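Local coordinates for protein phosphoglycolate phosphatase (Thermoplasma acidophilum, PDB 1L6R) that removes phosphate from 2-phosphoglycolate in a magnesium-dependent reaction, giving glycolate, and also cleaves inorganic pyrophosphate less efficiently, at residues 126-129 with 130-134; 158-161 with 162-166; 196-199 with 200-203. The protein carries 1 engineered substitution. All coordinates share one frame; numbering follows the deposited sequence.

Contact 1 of 3, residues 126-129 with 130-134; sequences YVRK and EAESR
A131 N donates to V127 O over 2.7 Å, the shortest sound polar bond joining 126-129 to 130-134. E130 N to Y126 O and E132 N to R128 O repeat the same four-residue spacing, the evidence that both segments belong to one alpha-helix. Where Y126 and E130 meet, the CG methylene of E130 sits over a face of the tyrosine ring, 3.8 Å from its centroid and 23° off the normal, which satisfies the criteria for a CH-pi contact. It is displaced toward the phenol end, so that Y126 CZ is its closest ring atom, at 3.5 Å. The chain bends at chi2 (-55°), and the carboxylate beyond lies 14° from the plane of the ring. R99 serves both residues: it hydrogen-bonds to Y126 OH and makes a long, weak ion pair with E130 OE2. Losing the ring of Y126, as with an alanine at this position, would probably leave E130 CG without an aromatic surface and R99 without a phenol partner. Helix 124-132 belongs to the small alpha/beta domain, consistent with the cap of HAD phosphatases; V127 packs on M96 of helix 87-96, and A131 on L147 of the three-stranded antiparallel sheet. R128 and E132 lie side by side, pointing the same way, but R128 NE stays 4.5 Å from E132 OE2, too far for a salt bridge. A water lying in the guanidinium plane bridges them, accepting from R128 NE at 3.0 Å and donating to E132 OE2 at 2.8 Å. Their other polar atoms reach farther: R128 NH2 bonds to I138 O, and E132 OE1 to N200 of the second subunit. S133 OG turns back along the chain and donates to E130 O, 2.6 Å away.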
ATOM      1  N   TYR A 126      19.883   6.279  11.474  1.00 17.38           N
ATOM      2  CA  TYR A 126      20.845   6.460  10.396  1.00 17.46           C
ATOM      3  C   TYR A 126      20.695   5.397   9.309  1.00 17.63           C
ATOM      4  O   TYR A 126      20.664   5.709   8.114  1.00 18.27           O
ATOM      5  CB  TYR A 126      22.268   6.418  10.937  1.00 18.57           C
ATOM      6  CG  TYR A 126      23.303   6.480   9.842  1.00 20.50           C
ATOM      7  CD1 TYR A 126      23.508   7.653   9.116  1.00 22.16           C
ATOM      8  CD2 TYR A 126      24.067   5.361   9.518  1.00 21.48           C
ATOM      9  CE1 TYR A 126      24.450   7.711   8.093  1.00 23.45           C
ATOM     10  CE2 TYR A 126      25.014   5.407   8.496  1.00 23.25           C
ATOM     11  CZ  TYR A 126      25.198   6.586   7.789  1.00 24.58           C
ATOM     12  OH  TYR A 126      26.134   6.641   6.782  1.00 28.44           O
ATOM     13  N   VAL A 127      20.613   4.137   9.721  1.00 15.91           N
ATOM     14  CA  VAL A 127      20.484   3.065   8.750  1.00 15.90           C
ATOM     15  C   VAL A 127      19.176   3.160   7.969  1.00 15.35           C
ATOM     16  O   VAL A 127      19.148   2.864   6.771  1.00 15.13           O
ATOM     17  CB  VAL A 127      20.627   1.689   9.425  1.00 15.16           C
ATOM     18  CG1 VAL A 127      20.257   0.588   8.444  1.00 15.73           C
ATOM     19  CG2 VAL A 127      22.067   1.494   9.904  1.00 16.70           C
ATOM     20  N   ARG A 128      18.097   3.588   8.618  1.00 15.06           N
ATOM     21  CA  ARG A 128      16.839   3.721   7.898  1.00 14.49           C
ATOM     22  C   ARG A 128      16.985   4.782   6.807  1.00 16.22           C
ATOM     23  O   ARG A 128      16.532   4.593   5.684  1.00 15.82           O
ATOM     24  CB  ARG A 128      15.686   4.088   8.841  1.00 15.61           C
ATOM     25  CG  ARG A 128      14.394   4.405   8.084  1.00 17.93           C
ATOM     26  CD  ARG A 128      13.181   4.500   8.991  1.00 18.02           C
ATOM     27  NE  ARG A 128      12.696   3.179   9.386  1.00 21.58           N
ATOM     28  CZ  ARG A 128      12.495   2.803  10.644  1.00 21.31           C
ATOM     29  NH1 ARG A 128      12.745   3.647  11.636  1.00 25.15           N
ATOM     30  NH2 ARG A 128      12.031   1.591  10.912  1.00 23.29           N
ATOM     31  N   LYS A 129      17.627   5.899   7.145  1.00 17.09           N
ATOM     32  CA  LYS A 129      17.827   6.967   6.173  1.00 19.67           C
ATOM     33  C   LYS A 129      18.640   6.447   4.991  1.00 17.48           C
ATOM     34  O   LYS A 129      18.290   6.678   3.834  1.00 19.36           O
ATOM     35  CB  LYS A 129      18.548   8.154   6.823  1.00 22.08           C
ATOM     36  CG  LYS A 129      17.696   8.943   7.813  0.71 26.95           C
ATOM     37  CD  LYS A 129      18.485  10.108   8.397  0.70 31.01           C
ATOM     38  CE  LYS A 129      17.645  10.921   9.371  0.69 33.22           C
ATOM     39  NZ  LYS A 129      18.400  12.082   9.918  0.60 35.78           N
ATOM     40  N   GLU A 130      19.724   5.739   5.285  1.00 17.83           N
ATOM     41  CA  GLU A 130      20.568   5.182   4.232  1.00 17.39           C
ATOM     42  C   GLU A 130      19.801   4.156   3.400  1.00 17.16           C
ATOM     43  O   GLU A 130      19.902   4.132   2.172  1.00 17.93           O
ATOM     44  CB  GLU A 130      21.810   4.528   4.837  1.00 21.04           C
ATOM     45  CG  GLU A 130      22.817   5.518   5.394  1.00 25.02           C
ATOM     46  CD  GLU A 130      23.238   6.545   4.359  1.00 28.33           C
ATOM     47  OE1 GLU A 130      22.534   7.565   4.207  1.00 31.84           O
ATOM     48  OE2 GLU A 130      24.266   6.322   3.686  1.00 31.70           O
ATOM     49  N   ALA A 131      19.015   3.318   4.065  1.00 14.95           N
ATOM     50  CA  ALA A 131      18.245   2.305   3.355  1.00 14.49           C
ATOM     51  C   ALA A 131      17.224   2.919   2.407  1.00 14.57           C
ATOM     52  O   ALA A 131      17.114   2.516   1.244  1.00 15.21           O
ATOM     53  CB  ALA A 131      17.545   1.385   4.363  1.00 14.00           C
ATOM     54  N   GLU A 132      16.483   3.909   2.889  1.00 14.58           N
ATOM     55  CA  GLU A 132      15.472   4.524   2.050  1.00 16.07           C
ATOM     56  C   GLU A 132      16.100   5.266   0.873  1.00 16.55           C
ATOM     57  O   GLU A 132      15.498   5.356  -0.197  1.00 17.59           O
ATOM     58  CB  GLU A 132      14.579   5.442   2.894  1.00 15.53           C
ATOM     59  CG  GLU A 132      13.935   4.692   4.060  1.00 17.00           C
ATOM     60  CD  GLU A 132      12.761   5.416   4.680  1.00 18.97           C
ATOM     61  OE1 GLU A 132      12.707   6.657   4.589  1.00 19.48           O
ATOM     62  OE2 GLU A 132      11.891   4.740   5.274  1.00 18.51           O
ATOM     63  N   SER A 133      17.322   5.759   1.050  1.00 17.41           N
ATOM     64  CA  SER A 133      17.996   6.469  -0.037  1.00 18.85           C
ATOM     65  C   SER A 133      18.404   5.485  -1.131  1.00 18.67           C
ATOM     66  O   SER A 133      18.773   5.883  -2.241  1.00 18.96           O
ATOM     67  CB  SER A 133      19.237   7.202   0.481  1.00 19.67           C
ATOM     68  OG  SER A 133      20.291   6.302   0.768  1.00 24.73           O
ATOM     69  N   ARG A 134      18.331   4.197  -0.820  1.00 18.28           N
ATOM     70  CA  ARG A 134      18.697   3.155  -1.770  1.00 18.14           C
ATOM     71  C   ARG A 134      17.487   2.371  -2.284  1.00 16.48           C
ATOM     72  O   ARG A 134      17.641   1.351  -2.953  1.00 18.01           O
ATOM     73  CB  ARG A 134      19.695   2.195  -1.120  1.00 21.29           C
ATOM     74  CG  ARG A 134      21.030   2.837  -0.759  0.95 26.15           C
ATOM     75  CD  ARG A 134      21.762   3.293  -2.008  0.84 31.93           C
ATOM     76  NE  ARG A 134      21.796   2.238  -3.017  0.48 36.80           N
ATOM     77  CZ  ARG A 134      22.361   1.048  -2.840  0.36 39.54           C
ATOM     78  NH1 ARG A 134      22.950   0.751  -1.687  0.64 41.75           N
ATOM     79  NH2 ARG A 134      22.329   0.149  -3.815  0.76 41.30           N
TER
HETATM   80  O   HOH W   1      12.024   2.276   6.606  1.00 14.25           O

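Contact 2 of 3, residues 158-161 with 162-166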
ATOM      1  N   VAL A 158      -1.023 -10.307  -0.334  1.00 12.25           N
ATOM      2  CA  VAL A 158      -2.480 -10.454  -0.351  1.00 12.91           C
ATOM      3  C   VAL A 158      -3.018 -10.215  -1.758  1.00 13.31           C
ATOM      4  O   VAL A 158      -3.921 -10.919  -2.208  1.00 13.60           O
ATOM      5  CB  VAL A 158      -3.145  -9.503   0.683  1.00 12.62           C
ATOM      6  CG1 VAL A 158      -4.656  -9.502   0.512  1.00 14.59           C
ATOM      7  CG2 VAL A 158      -2.803  -9.969   2.094  1.00 14.27           C
ATOM      8  N   ASN A 159      -2.471  -9.233  -2.464  1.00 13.72           N
ATOM      9  CA  ASN A 159      -2.931  -9.009  -3.827  1.00 14.95           C
ATOM     10  C   ASN A 159      -2.594 -10.220  -4.688  1.00 15.51           C
ATOM     11  O   ASN A 159      -3.360 -10.584  -5.579  1.00 16.35           O
ATOM     12  CB  ASN A 159      -2.298  -7.751  -4.419  1.00 15.10           C
ATOM     13  CG  ASN A 159      -3.032  -6.499  -4.011  1.00 16.28           C
ATOM     14  OD1 ASN A 159      -4.259  -6.453  -4.050  1.00 19.87           O
ATOM     15  ND2 ASN A 159      -2.289  -5.476  -3.625  1.00 16.62           N
ATOM     16  N   LYS A 160      -1.452 -10.849  -4.422  1.00 14.76           N
ATOM     17  CA  LYS A 160      -1.054 -12.030  -5.184  1.00 15.09           C
ATOM     18  C   LYS A 160      -2.039 -13.175  -4.923  1.00 15.25           C
ATOM     19  O   LYS A 160      -2.423 -13.886  -5.844  1.00 15.41           O
ATOM     20  CB  LYS A 160       0.368 -12.440  -4.805  1.00 17.31           C
ATOM     21  CG  LYS A 160       0.869 -13.663  -5.541  1.00 21.54           C
ATOM     22  CD  LYS A 160       2.380 -13.679  -5.575  1.00 25.63           C
ATOM     23  CE  LYS A 160       2.916 -12.548  -6.449  1.00 28.72           C
ATOM     24  NZ  LYS A 160       2.453 -12.683  -7.859  1.00 31.75           N
ATOM     25  N   LEU A 161      -2.445 -13.356  -3.669  1.00 14.83           N
ATOM     26  CA  LEU A 161      -3.416 -14.401  -3.337  1.00 14.52           C
ATOM     27  C   LEU A 161      -4.752 -14.115  -4.030  1.00 15.75           C
ATOM     28  O   LEU A 161      -5.410 -15.028  -4.545  1.00 15.43           O
ATOM     29  CB  LEU A 161      -3.612 -14.467  -1.819  1.00 14.15           C
ATOM     30  CG  LEU A 161      -2.436 -15.045  -1.020  1.00 13.31           C
ATOM     31  CD1 LEU A 161      -2.615 -14.728   0.445  1.00 15.18           C
ATOM     32  CD2 LEU A 161      -2.356 -16.554  -1.233  1.00 14.10           C
ATOM     33  N   LYS A 162      -5.147 -12.846  -4.041  1.00 15.55           N
ATOM     34  CA  LYS A 162      -6.397 -12.438  -4.677  1.00 16.59           C
ATOM     35  C   LYS A 162      -6.381 -12.866  -6.136  1.00 18.15           C
ATOM     36  O   LYS A 162      -7.361 -13.423  -6.634  1.00 17.64           O
ATOM     37  CB  LYS A 162      -6.575 -10.922  -4.566  1.00 15.50           C
ATOM     38  CG  LYS A 162      -7.772 -10.370  -5.336  1.00 17.97           C
ATOM     39  CD  LYS A 162      -8.015  -8.912  -4.983  1.00 18.31           C
ATOM     40  CE  LYS A 162      -9.078  -8.277  -5.864  1.00 21.23           C
ATOM     41  NZ  LYS A 162      -8.544  -8.022  -7.226  1.00 23.24           N
ATOM     42  N   GLU A 163      -5.264 -12.610  -6.810  0.51 19.17           N
ATOM     43  CA  GLU A 163      -5.101 -12.970  -8.216  0.50 20.31           C
ATOM     44  C   GLU A 163      -5.110 -14.486  -8.411  0.51 19.16           C
ATOM     45  O   GLU A 163      -5.799 -15.006  -9.287  0.47 20.07           O
ATOM     46  CB  GLU A 163      -3.784 -12.398  -8.749  0.52 21.99           C
ATOM     47  CG  GLU A 163      -3.449 -12.806 -10.176  0.61 24.72           C
ATOM     48  CD  GLU A 163      -2.089 -12.306 -10.619  0.50 25.98           C
ATOM     49  OE1 GLU A 163      -1.882 -11.074 -10.633  0.60 26.63           O
ATOM     50  OE2 GLU A 163      -1.224 -13.144 -10.951  0.45 27.29           O
ATOM     51  N   MET A 164      -4.337 -15.187  -7.589  1.00 18.50           N
ATOM     52  CA  MET A 164      -4.234 -16.639  -7.659  1.00 18.41           C
ATOM     53  C   MET A 164      -5.566 -17.365  -7.497  1.00 18.36           C
ATOM     54  O   MET A 164      -5.827 -18.367  -8.175  1.00 19.73           O
ATOM     55  CB  MET A 164      -3.243 -17.137  -6.596  1.00 18.06           C
ATOM     56  CG  MET A 164      -1.798 -16.758  -6.883  1.00 19.27           C
ATOM     57  SD  MET A 164      -0.677 -17.136  -5.511  1.00 21.03           S
ATOM     58  CE  MET A 164      -0.626 -18.916  -5.632  1.00 21.01           C
ATOM     59  N   TYR A 165      -6.410 -16.867  -6.602  1.00 17.84           N
ATOM     60  CA  TYR A 165      -7.696 -17.501  -6.347  1.00 17.66           C
ATOM     61  C   TYR A 165      -8.878 -16.814  -7.039  1.00 18.32           C
ATOM     62  O   TYR A 165     -10.031 -17.197  -6.829  1.00 19.84           O
ATOM     63  CB  TYR A 165      -7.939 -17.575  -4.832  1.00 17.03           C
ATOM     64  CG  TYR A 165      -7.106 -18.636  -4.140  1.00 17.01           C
ATOM     65  CD1 TYR A 165      -7.620 -19.909  -3.910  1.00 16.21           C
ATOM     66  CD2 TYR A 165      -5.782 -18.384  -3.771  1.00 17.30           C
ATOM     67  CE1 TYR A 165      -6.843 -20.910  -3.337  1.00 15.83           C
ATOM     68  CE2 TYR A 165      -4.993 -19.379  -3.195  1.00 17.50           C
ATOM     69  CZ  TYR A 165      -5.529 -20.637  -2.985  1.00 16.84           C
ATOM     70  OH  TYR A 165      -4.752 -21.632  -2.453  1.00 18.05           O
ATOM     71  N   SER A 166      -8.585 -15.816  -7.871  1.00 19.41           N
ATOM     72  CA  SER A 166      -9.620 -15.068  -8.584  1.00 20.03           C
ATOM     73  C   SER A 166     -10.719 -14.628  -7.624  1.00 19.73           C
ATOM     74  O   SER A 166     -11.907 -14.893  -7.844  1.00 21.03           O
ATOM     75  CB  SER A 166     -10.219 -15.923  -9.707  1.00 21.64           C
ATOM     76  OG  SER A 166      -9.230 -16.266 -10.661  1.00 25.44           O
TER
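L161 O meets Y165 in two ways: it accepts the hydrogen bond from Y165 N at 2.9 Å, and it lies in the plane of the Y165 ring, at its edge, with CD2 3.5 Å away. Y165 is the first residue to abandon helical backbone angles, and a Schellman motif ends helix 154-164 here. The evidence is the positive phi of S166 (49°), the bond from S166 N to E163 O at 3.2 Å, and the return of the following amide to K162 O. With chi1 at -74°, the ring of Y165 stands beside its own backbone N, which explains how one carbonyl can face both groups. Farther back, M164 N bonds to K160 O, and the side chain of M164 leans over that same acceptor, with its CG 3.1 Å from K160 O. The thioether continues across the lysine chain, bringing M164 SD to 3.8 Å from K160 CG, an apolar meeting of sulfur and methylene. The charged ends of two lysines find aromatic partners instead: K160 makes a cation-pi contact with F83, and K162 with Y169, whose hydroxyl hydrogen-bonds to N159 OD1. The inner face of the helix lies against the central sheet of the HAD core, V158 touching V174 and the buried L161 touching S42 and F66. V158 is also about 5 Å, side chain to side chain, from K154, which probably binds substrate. At the outgoing end of the helix, L161 CD2 stands 4.3 Å from Y165 CE2.

Contact 3 of 3, residues 196-199 with 200-203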
ATOM      1  N   ASN A 196      -4.641  -7.151  21.831  1.00 12.38           N
ATOM      2  CA  ASN A 196      -3.431  -6.362  22.038  1.00 11.75           C
ATOM      3  C   ASN A 196      -2.900  -5.764  20.734  1.00 12.02           C
ATOM      4  O   ASN A 196      -1.735  -5.378  20.632  1.00 13.03           O
ATOM      5  CB  ASN A 196      -2.352  -7.190  22.753  1.00 11.95           C
ATOM      6  CG  ASN A 196      -1.736  -8.243  21.866  1.00 10.50           C
ATOM      7  OD1 ASN A 196      -2.259  -8.557  20.798  1.00 12.55           O
ATOM      8  ND2 ASN A 196      -0.615  -8.804  22.311  1.00 13.40           N
ATOM      9  N   ALA A 197      -3.758  -5.687  19.721  1.00 11.80           N
ATOM     10  CA  ALA A 197      -3.342  -5.067  18.465  1.00 10.78           C
ATOM     11  C   ALA A 197      -3.171  -3.565  18.710  1.00 11.88           C
ATOM     12  O   ALA A 197      -3.712  -3.015  19.671  1.00 13.02           O
ATOM     13  CB  ALA A 197      -4.401  -5.292  17.391  1.00 11.55           C
ATOM     14  N   THR A 198      -2.420  -2.899  17.842  1.00 11.61           N
ATOM     15  CA  THR A 198      -2.235  -1.458  17.985  1.00 12.04           C
ATOM     16  C   THR A 198      -3.558  -0.739  17.772  1.00 12.74           C
ATOM     17  O   THR A 198      -4.479  -1.267  17.134  1.00 12.08           O
ATOM     18  CB  THR A 198      -1.249  -0.913  16.959  1.00 12.50           C
ATOM     19  OG1 THR A 198      -1.708  -1.265  15.649  1.00 13.08           O
ATOM     20  CG2 THR A 198       0.152  -1.477  17.196  1.00 13.29           C
ATOM     21  N   ASP A 199      -3.646   0.482  18.287  1.00 12.13           N
ATOM     22  CA  ASP A 199      -4.856   1.269  18.149  1.00 12.24           C
ATOM     23  C   ASP A 199      -5.246   1.506  16.696  1.00 12.12           C
ATOM     24  O   ASP A 199      -6.418   1.411  16.357  1.00 13.15           O
ATOM     25  CB  ASP A 199      -4.697   2.634  18.833  1.00 12.40           C
ATOM     26  CG  ASP A 199      -4.792   2.555  20.347  1.00 15.65           C
ATOM     27  OD1 ASP A 199      -5.182   1.499  20.888  1.00 16.41           O
ATOM     28  OD2 ASP A 199      -4.485   3.577  21.001  1.00 18.10           O
ATOM     29  N   ASN A 200      -4.280   1.822  15.836  1.00 12.26           N
ATOM     30  CA  ASN A 200      -4.617   2.102  14.442  1.00 11.47           C
ATOM     31  C   ASN A 200      -5.141   0.870  13.710  1.00 12.04           C
ATOM     32  O   ASN A 200      -6.004   0.981  12.834  1.00 13.35           O
ATOM     33  CB  ASN A 200      -3.413   2.700  13.702  1.00 12.72           C
ATOM     34  CG  ASN A 200      -3.229   4.181  13.990  1.00 12.78           C
ATOM     35  OD1 ASN A 200      -3.926   4.762  14.823  1.00 14.35           O
ATOM     36  ND2 ASN A 200      -2.278   4.799  13.303  1.00 15.01           N
ATOM     37  N   ILE A 201      -4.626  -0.302  14.073  1.00 12.19           N
ATOM     38  CA  ILE A 201      -5.086  -1.540  13.458  1.00 12.25           C
ATOM     39  C   ILE A 201      -6.504  -1.821  13.957  1.00 11.70           C
ATOM     40  O   ILE A 201      -7.374  -2.181  13.180  1.00 11.80           O
ATOM     41  CB  ILE A 201      -4.128  -2.715  13.782  1.00 10.28           C
ATOM     42  CG1 ILE A 201      -2.844  -2.584  12.942  1.00 10.88           C
ATOM     43  CG2 ILE A 201      -4.810  -4.058  13.503  1.00 12.48           C
ATOM     44  CD1 ILE A 201      -3.044  -2.741  11.430  1.00 12.15           C
ATOM     45  N   LYS A 202      -6.748  -1.638  15.250  1.00 12.02           N
ATOM     46  CA  LYS A 202      -8.093  -1.860  15.769  1.00 11.76           C
ATOM     47  C   LYS A 202      -9.102  -0.928  15.105  1.00 12.07           C
ATOM     48  O   LYS A 202     -10.212  -1.335  14.756  1.00 12.69           O
ATOM     49  CB  LYS A 202      -8.144  -1.601  17.276  1.00 11.30           C
ATOM     50  CG  LYS A 202      -7.449  -2.654  18.121  1.00 11.97           C
ATOM     51  CD  LYS A 202      -7.635  -2.364  19.606  1.00 14.30           C
ATOM     52  CE  LYS A 202      -7.021  -3.456  20.457  1.00 15.31           C
ATOM     53  NZ  LYS A 202      -7.258  -3.195  21.908  1.00 19.66           N
ATOM     54  N   ALA A 203      -8.713   0.329  14.926  1.00 12.12           N
ATOM     55  CA  ALA A 203      -9.612   1.328  14.359  1.00 11.18           C
ATOM     56  C   ALA A 203     -10.123   1.036  12.954  1.00 13.31           C
ATOM     57  O   ALA A 203     -11.178   1.544  12.561  1.00 15.44           O
ATOM     58  CB  ALA A 203      -8.950   2.708  14.414  1.00 12.00           C
TER
HETATM   59  O   HOH W   2      -4.799  -1.159  21.271  1.00 19.21           O
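T198 is still extended, with psi near 159°, whereas D199 already has helical angles, and the first helical bonds follow at once: K202 N to T198 O at 3.0 Å and A203 N to D199 O at 2.9 Å. The side chain of T198 is turned back over this new turn. Its chi1 of 56° sets OG1 between backbone N and carbonyl carbon, where it accepts a weak bond from I201 N at 3.5 Å and rests 3.2 Å from I201 CG1. T198 is thus the N-cap of helix 199-204. In the HAD core the cap lies beside the metal site: the T198 backbone hydrogen-bonds to D177, which takes part in two calcium sites, and its side chain touches S178. On the inner side, I201 presents CG2 to the methyl of A197 and packs against M182, F185 and C193. K202, extended beyond CG, runs back along the incoming loop, its CE 3.4 Å from A197 O, and its ammonium group hydrogen-bonds to A195 O. One water is gripped from three directions: it donates to A197 O and to D199 OD1, each at 2.7 Å, and accepts a weak bond from K202 NZ at 3.3 Å. The water therefore connects the carboxylate of D199 with a loop carbonyl, and the negative charge of that carboxylate in the first helical turn would probably interact favourably with the helix dipole. N200 packs on R150 of the second subunit.

How the contacts relate
All three contacts are local, each between residues a few positions apart and each partly buried, yet they sample different places. Contact 1 is in the small domain, away from the annotated sites; contacts 2 and 3 lie in the core domain, on helices that pack beside its mixed sheet. They also sample different stages: contact 3 starts a helix, contact 2 ends one, and contact 1 takes in the last turns of another. Contacts 1 and 3 each hold a bridging water and meet through the dimer, although within one chain their nearest atoms are about 14 Å apart. Contact 2 relies more on sulfur, aliphatic and aromatic packing.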